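Local structure of A-type flavoprotein (Giardia intestinalis, 2Q9U) at residues Y267-R272 with K381-E386; H271-A276 with E387-A392. The protein carries a flavin mononucleotide and a mu-oxo-diiron centre, and probably acts as an O2-scavenging oxidoreductase that passes electrons between them. One frame throughout, in Å; residues are numbered along the deposited sequence.

Contact 1. Residues Y267-R272 with K381-E386; sequences YGTTHR and KFNYTE. With FMN (flavin mononucleotide), chain F.
Y384 lays one face of its ring against R272. R272 CG stands 3.8 Å from the ring centroid, 20° off the normal, in a CH-pi contact. R272 CB also touches, 3.6 Å from Y384 CE2. CG of Y384 sits between the backbone N and the carbonyl carbon (chi1 58°), which sets the ring beside T269 and R272. The opposite face of the ring is covered near its rim by N383 OD1. T269 meets the same ring at its edge, with T269 CB 3.7 Å from Y384 CD2. The methyl of T269 packs on N383 OD1, while N383 ND2 is hydrogen-bonded to I118 O of the second subunit.

The other branch of T269 serves the cofactor. T269 OG1 and T269 N both donate to FMN O3P, each at 2.9 Å, so this oxygen is gripped twice by one residue. T270 does the same for FMN O1P through its N and its OG1, the latter at 2.7 Å. Y267 N gives FMN O2P a nearly straight bond of 2.6 Å (169°). T269 N and T270 N belong to the first turn of helix 269-283, Y267 N to the loop before it; these N-H groups probably help to balance the phosphate charge. On the other segment, F382 CE1 lies 3.6 Å from FMN O3'. This is the phosphate-binding loop of a flavodoxin-like domain, with the loop after strand 378-381 alongside.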
loop_
_atom_site.group_PDB
_atom_site.type_symbol
_atom_site.label_atom_id
_atom_site.label_comp_id
_atom_site.label_asym_id
_atom_site.label_seq_id
_atom_site.Cartn_x
_atom_site.Cartn_y
_atom_site.Cartn_z
ATOM N N TYR A 267 5.566 10.610 17.036
ATOM C CA TYR A 267 6.875 11.284 16.957
ATOM C C TYR A 267 8.021 10.429 17.523
ATOM O O TYR A 267 9.138 10.913 17.700
ATOM C CB TYR A 267 6.839 12.668 17.617
ATOM C CG TYR A 267 6.123 13.712 16.784
ATOM C CD1 TYR A 267 6.821 14.461 15.808
ATOM C CD2 TYR A 267 4.763 13.966 16.971
ATOM C CE1 TYR A 267 6.164 15.442 15.014
ATOM C CE2 TYR A 267 4.091 14.942 16.189
ATOM C CZ TYR A 267 4.808 15.668 15.208
ATOM O OH TYR A 267 4.152 16.624 14.443
ATOM N N GLY A 268 7.749 9.159 17.797
ATOM C CA GLY A 268 8.859 8.207 17.991
ATOM C C GLY A 268 9.389 8.030 19.408
ATOM O O GLY A 268 10.259 7.190 19.626
ATOM N N THR A 269 8.884 8.788 20.378
ATOM C CA THR A 269 9.379 8.608 21.759
ATOM C C THR A 269 8.860 7.316 22.406
ATOM O O THR A 269 9.606 6.644 23.139
ATOM C CB THR A 269 9.141 9.830 22.687
ATOM O OG1 THR A 269 7.742 9.998 22.933
ATOM C CG2 THR A 269 9.734 11.122 22.049
ATOM N N THR A 270 7.593 6.976 22.141
ATOM C CA THR A 270 7.046 5.684 22.595
ATOM C C THR A 270 7.828 4.532 21.932
ATOM O O THR A 270 8.103 3.490 22.556
ATOM C CB THR A 270 5.524 5.529 22.332
ATOM O OG1 THR A 270 4.804 6.615 22.929
ATOM C CG2 THR A 270 5.005 4.223 22.945
ATOM N N HIS A 271 8.174 4.726 20.662
ATOM C CA HIS A 271 9.063 3.793 19.943
ATOM C C HIS A 271 10.445 3.604 20.600
ATOM O O HIS A 271 10.904 2.470 20.770
ATOM C CB HIS A 271 9.227 4.212 18.486
ATOM C CG HIS A 271 10.104 3.287 17.712
ATOM N ND1 HIS A 271 9.617 2.165 17.080
ATOM C CD2 HIS A 271 11.450 3.273 17.526
ATOM C CE1 HIS A 271 10.619 1.516 16.512
ATOM N NE2 HIS A 271 11.738 2.165 16.766
ATOM N N ARG A 272 11.120 4.691 20.961
ATOM C CA ARG A 272 12.434 4.579 21.615
ATOM C C ARG A 272 12.347 3.876 22.984
ATOM O O ARG A 272 13.212 3.068 23.330
ATOM C CB ARG A 272 13.102 5.942 21.791
ATOM C CG ARG A 272 14.503 5.867 22.447
ATOM C CD ARG A 272 15.510 5.295 21.453
ATOM N NE ARG A 272 16.826 4.944 22.017
ATOM C CZ ARG A 272 17.097 3.866 22.762
ATOM N NH1 ARG A 272 16.147 3.012 23.134
ATOM N NH2 ARG A 272 18.341 3.664 23.163
ATOM N N LYS A 381 5.489 12.531 29.971
ATOM C CA LYS A 381 5.091 13.682 29.172
ATOM C C LYS A 381 6.095 14.105 28.104
ATOM O O LYS A 381 7.181 14.503 28.396
ATOM C CB LYS A 381 4.651 14.847 30.076
ATOM C CG LYS A 381 4.466 16.127 29.400
ATOM C CD LYS A 381 4.292 17.248 30.412
ATOM C CE LYS A 381 3.307 16.906 31.450
ATOM N NZ LYS A 381 2.331 18.009 31.681
ATOM N N PHE A 382 5.693 13.933 26.865
ATOM C CA PHE A 382 6.391 14.381 25.676
ATOM C C PHE A 382 7.635 13.626 25.251
ATOM O O PHE A 382 7.687 13.148 24.165
ATOM C CB PHE A 382 6.592 15.878 25.661
ATOM C CG PHE A 382 5.393 16.624 25.245
ATOM C CD1 PHE A 382 4.820 16.391 24.020
ATOM C CD2 PHE A 382 4.805 17.516 26.089
ATOM C CE1 PHE A 382 3.716 17.024 23.662
ATOM C CE2 PHE A 382 3.681 18.183 25.699
ATOM C CZ PHE A 382 3.138 17.934 24.490
ATOM N N ASN A 383 8.611 13.536 26.128
ATOM C CA ASN A 383 9.894 12.982 25.773
ATOM C C ASN A 383 10.510 12.054 26.810
ATOM O O ASN A 383 10.214 12.163 27.945
ATOM C CB ASN A 383 10.780 14.168 25.502
ATOM C CG ASN A 383 11.990 13.830 24.708
ATOM O OD1 ASN A 383 12.179 12.741 24.261
ATOM N ND2 ASN A 383 12.815 14.807 24.521
ATOM N N TYR A 384 11.319 11.106 26.365
ATOM C CA TYR A 384 12.045 10.196 27.246
ATOM C C TYR A 384 13.345 10.879 27.716
ATOM O O TYR A 384 13.759 11.908 27.157
ATOM C CB TYR A 384 12.362 8.872 26.520
ATOM C CG TYR A 384 13.179 9.060 25.265
ATOM C CD1 TYR A 384 14.579 9.169 25.324
ATOM C CD2 TYR A 384 12.555 9.147 24.016
ATOM C CE1 TYR A 384 15.326 9.359 24.184
ATOM C CE2 TYR A 384 13.292 9.344 22.879
ATOM C CZ TYR A 384 14.680 9.450 22.968
ATOM O OH TYR A 384 15.425 9.646 21.838
ATOM N N THR A 385 13.962 10.295 28.742
ATOM C CA THR A 385 15.277 10.684 29.254
ATOM C C THR A 385 16.060 9.407 29.434
ATOM O O THR A 385 15.473 8.336 29.416
ATOM C CB THR A 385 15.171 11.323 30.644
ATOM O OG1 THR A 385 14.486 10.435 31.539
ATOM C CG2 THR A 385 14.427 12.635 30.571
ATOM N N GLU A 386 17.373 9.500 29.613
ATOM C CA GLU A 386 18.132 8.310 30.005
ATOM C C GLU A 386 17.565 7.551 31.203
ATOM O O GLU A 386 17.617 6.324 31.228
ATOM C CB GLU A 386 19.590 8.641 30.246
ATOM C CG GLU A 386 20.356 8.740 28.941
ATOM C CD GLU A 386 21.830 8.541 29.133
ATOM O OE1 GLU A 386 22.348 8.940 30.197
ATOM O OE2 GLU A 386 22.471 7.977 28.225
HETATM N N1 FMN F . -1.722 14.246 24.472
HETATM C C2 FMN F . -2.672 14.088 25.437
HETATM O O2 FMN F . -2.327 13.993 26.627
HETATM N N3 FMN F . -4.009 14.069 25.090
HETATM C C4 FMN F . -4.413 14.164 23.768
HETATM O O4 FMN F . -5.606 14.001 23.519
HETATM C C4A FMN F . -3.438 14.314 22.765
HETATM N N5 FMN F . -3.774 14.451 21.421
HETATM C C5A FMN F . -2.763 14.610 20.479
HETATM C C6 FMN F . -3.084 14.746 19.124
HETATM C C7 FMN F . -2.078 14.902 18.155
HETATM C C7M FMN F . -2.492 15.246 16.748
HETATM C C8 FMN F . -0.737 14.932 18.536
HETATM C C8M FMN F . 0.377 14.988 17.521
HETATM C C9 FMN F . -0.414 14.801 19.886
HETATM C C9A FMN F . -1.415 14.640 20.862
HETATM N N10 FMN F . -1.084 14.499 22.209
HETATM C C10 FMN F . -2.086 14.364 23.147
HETATM C "C1'" FMN F . 0.339 14.523 22.682
HETATM C "C2'" FMN F . 1.067 13.210 22.403
HETATM O "O2'" FMN F . 0.556 12.129 23.180
HETATM C "C3'" FMN F . 2.550 13.511 22.630
HETATM O "O3'" FMN F . 2.994 14.280 21.522
HETATM C "C4'" FMN F . 3.438 12.290 22.751
HETATM O "O4'" FMN F . 4.723 12.690 23.210
HETATM C "C5'" FMN F . 3.609 11.579 21.415
HETATM O "O5'" FMN F . 4.257 10.337 21.634
HETATM P P FMN F . 5.149 9.727 20.465
HETATM O O1P FMN F . 5.366 8.270 20.832
HETATM O O2P FMN F . 4.376 9.875 19.186
HETATM O O3P FMN F . 6.479 10.452 20.342
#

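Contact 2. Residues H271-A276 with E387-A392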
loop_
_atom_site.group_PDB
_atom_site.type_symbol
_atom_site.label_atom_id
_atom_site.label_comp_id
_atom_site.label_asym_id
_atom_site.label_seq_id
_atom_site.Cartn_x
_atom_site.Cartn_y
_atom_site.Cartn_z
ATOM N N HIS A 271 8.174 4.726 20.662
ATOM C CA HIS A 271 9.063 3.793 19.943
ATOM C C HIS A 271 10.445 3.604 20.600
ATOM O O HIS A 271 10.904 2.470 20.770
ATOM C CB HIS A 271 9.227 4.212 18.486
ATOM C CG HIS A 271 10.104 3.287 17.712
ATOM N ND1 HIS A 271 9.617 2.165 17.080
ATOM C CD2 HIS A 271 11.450 3.273 17.526
ATOM C CE1 HIS A 271 10.619 1.516 16.512
ATOM N NE2 HIS A 271 11.738 2.165 16.766
ATOM N N ARG A 272 11.120 4.691 20.961
ATOM C CA ARG A 272 12.434 4.579 21.615
ATOM C C ARG A 272 12.347 3.876 22.984
ATOM O O ARG A 272 13.212 3.068 23.330
ATOM C CB ARG A 272 13.102 5.942 21.791
ATOM C CG ARG A 272 14.503 5.867 22.447
ATOM C CD ARG A 272 15.510 5.295 21.453
ATOM N NE ARG A 272 16.826 4.944 22.017
ATOM C CZ ARG A 272 17.097 3.866 22.762
ATOM N NH1 ARG A 272 16.147 3.012 23.134
ATOM N NH2 ARG A 272 18.341 3.664 23.163
ATOM N N MET A 273 11.306 4.173 23.747
ATOM C CA MET A 273 11.114 3.472 25.016
ATOM C C MET A 273 10.873 1.981 24.769
ATOM O O MET A 273 11.349 1.121 25.540
ATOM C CB MET A 273 9.965 4.061 25.800
ATOM C CG MET A 273 10.244 5.440 26.307
ATOM S SD MET A 273 11.266 5.360 27.777
ATOM C CE MET A 273 9.960 4.991 28.963
ATOM N N ALA A 274 10.130 1.679 23.700
ATOM C CA ALA A 274 9.892 0.288 23.296
ATOM C C ALA A 274 11.189 -0.433 23.047
ATOM O O ALA A 274 11.331 -1.596 23.452
ATOM C CB ALA A 274 8.987 0.206 22.039
ATOM N N LEU A 275 12.144 0.236 22.385
ATOM C CA LEU A 275 13.435 -0.407 22.110
ATOM C C LEU A 275 14.204 -0.731 23.404
ATOM O O LEU A 275 14.858 -1.769 23.511
ATOM C CB LEU A 275 14.302 0.465 21.174
ATOM C CG LEU A 275 13.881 0.568 19.701
ATOM C CD1 LEU A 275 14.679 1.689 19.005
ATOM C CD2 LEU A 275 14.089 -0.788 18.979
ATOM N N ALA A 276 14.165 0.181 24.371
ATOM C CA ALA A 276 14.841 -0.047 25.659
ATOM C C ALA A 276 14.199 -1.224 26.411
ATOM O O ALA A 276 14.898 -2.075 26.976
ATOM C CB ALA A 276 14.804 1.240 26.543
ATOM N N GLU A 387 17.028 8.271 32.186
ATOM C CA GLU A 387 16.443 7.631 33.364
ATOM C C GLU A 387 15.207 6.816 32.990
ATOM O O GLU A 387 15.027 5.702 33.499
ATOM C CB GLU A 387 16.091 8.665 34.439
ATOM N N LEU A 388 14.364 7.390 32.124
ATOM C CA LEU A 388 13.171 6.704 31.626
ATOM C C LEU A 388 13.509 5.470 30.779
ATOM O O LEU A 388 12.863 4.440 30.931
ATOM C CB LEU A 388 12.257 7.658 30.860
ATOM C CG LEU A 388 11.225 8.437 31.677
ATOM C CD1 LEU A 388 10.770 9.675 30.884
ATOM C CD2 LEU A 388 10.021 7.577 32.076
ATOM N N LEU A 389 14.501 5.575 29.899
ATOM C CA LEU A 389 14.993 4.408 29.151
ATOM C C LEU A 389 15.462 3.257 30.079
ATOM O O LEU A 389 15.202 2.079 29.814
ATOM C CB LEU A 389 16.145 4.814 28.221
ATOM C CG LEU A 389 15.790 5.829 27.120
ATOM C CD1 LEU A 389 17.034 6.168 26.318
ATOM C CD2 LEU A 389 14.702 5.252 26.193
ATOM N N GLU A 390 16.167 3.613 31.147
ATOM C CA GLU A 390 16.581 2.645 32.160
ATOM C C GLU A 390 15.381 1.984 32.836
ATOM O O GLU A 390 15.368 0.767 33.044
ATOM C CB GLU A 390 17.478 3.321 33.201
ATOM C CG GLU A 390 17.931 2.364 34.271
ATOM C CD GLU A 390 18.910 2.980 35.243
ATOM O OE1 GLU A 390 18.597 4.047 35.803
ATOM O OE2 GLU A 390 19.994 2.383 35.445
ATOM N N GLN A 391 14.361 2.780 33.165
ATOM C CA GLN A 391 13.149 2.241 33.761
ATOM C C GLN A 391 12.452 1.283 32.772
ATOM O O GLN A 391 11.933 0.226 33.158
ATOM C CB GLN A 391 12.221 3.382 34.195
ATOM C CG GLN A 391 10.916 2.927 34.788
ATOM C CD GLN A 391 10.040 4.077 35.238
ATOM O OE1 GLN A 391 10.329 5.241 34.954
ATOM N NE2 GLN A 391 8.962 3.758 35.956
ATOM N N ALA A 392 12.475 1.656 31.493
ATOM C CA ALA A 392 11.877 0.813 30.445
ATOM C C ALA A 392 12.635 -0.489 30.328
ATOM O O ALA A 392 12.026 -1.551 30.238
ATOM C CB ALA A 392 11.845 1.554 29.094
#
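Two helices of the flavodoxin-like domain meet here: the one that starts at the FMN phosphate and the C-terminal one. The axes of segments 271-276 and 387-392 approach to 8.3 Å and cross at -49°. Small residues permit this close approach. A276 and A392 face each other, with their CB atoms 3.9 Å apart. A276 CB also rests on the backbone of the second helix, 3.4 Å from L389 O. In return, A392 CB lies 3.6 Å from M273 O. Each alanine methyl therefore touches a main-chain carbonyl of the opposite helix.

M273 reaches across with its thioether. The chain is folded at both chi2 (-79°) and chi3 (-81°), which brings SD and CE against the L388 and L389 turn. M273 SD is 3.8 Å from L389 CD2, and M273 CE is 3.6 Å from L388 O. The same CE also packs on A392 CB, and CD2 of L388 borders it too. The sulfur and its methyl thus pack beside the alanine pair.

L389 covers the side of the contact by R272. Its CD2 touches M273 SD, A276 CB and R272 CG, the last at 3.8 Å. L389 CD1 stands over the centre of one face of the R272 guanidinium, 4.2 Å above its plane. The interface is apolar apart from this cationic group and the backbone carbonyls.

R272 and L389 also pack on Y7 of the third subunit. Around the pair, M273 and L388 both reach F380 of strand 378-381, at the edge of the parallel sheet. A274 and L275 lie on L290 of strand 287-292, the outermost strand at the other edge within this chain.

Overall arrangement
Along the chain, strand 258-263 leads through the phosphate loop into helix 269-283, where both contacts begin. Strands 287-292, 310-314 and 344-350 and their helices follow. The chain then reaches strand 378-381, and contact 1 closes a loop of more than a hundred residues just after it. Helix 386-409 starts next, and contact 2 closes a slightly later loop. The two closures run in step: the first segments overlap at H271 and R272, and the second segments are consecutive. Their centres lie about 8 Å apart, and Y384 bridges them by touching M273 and L389. Together they tie the FMN-binding end of helix 269-283 to the loop after the last strand and to the last helix.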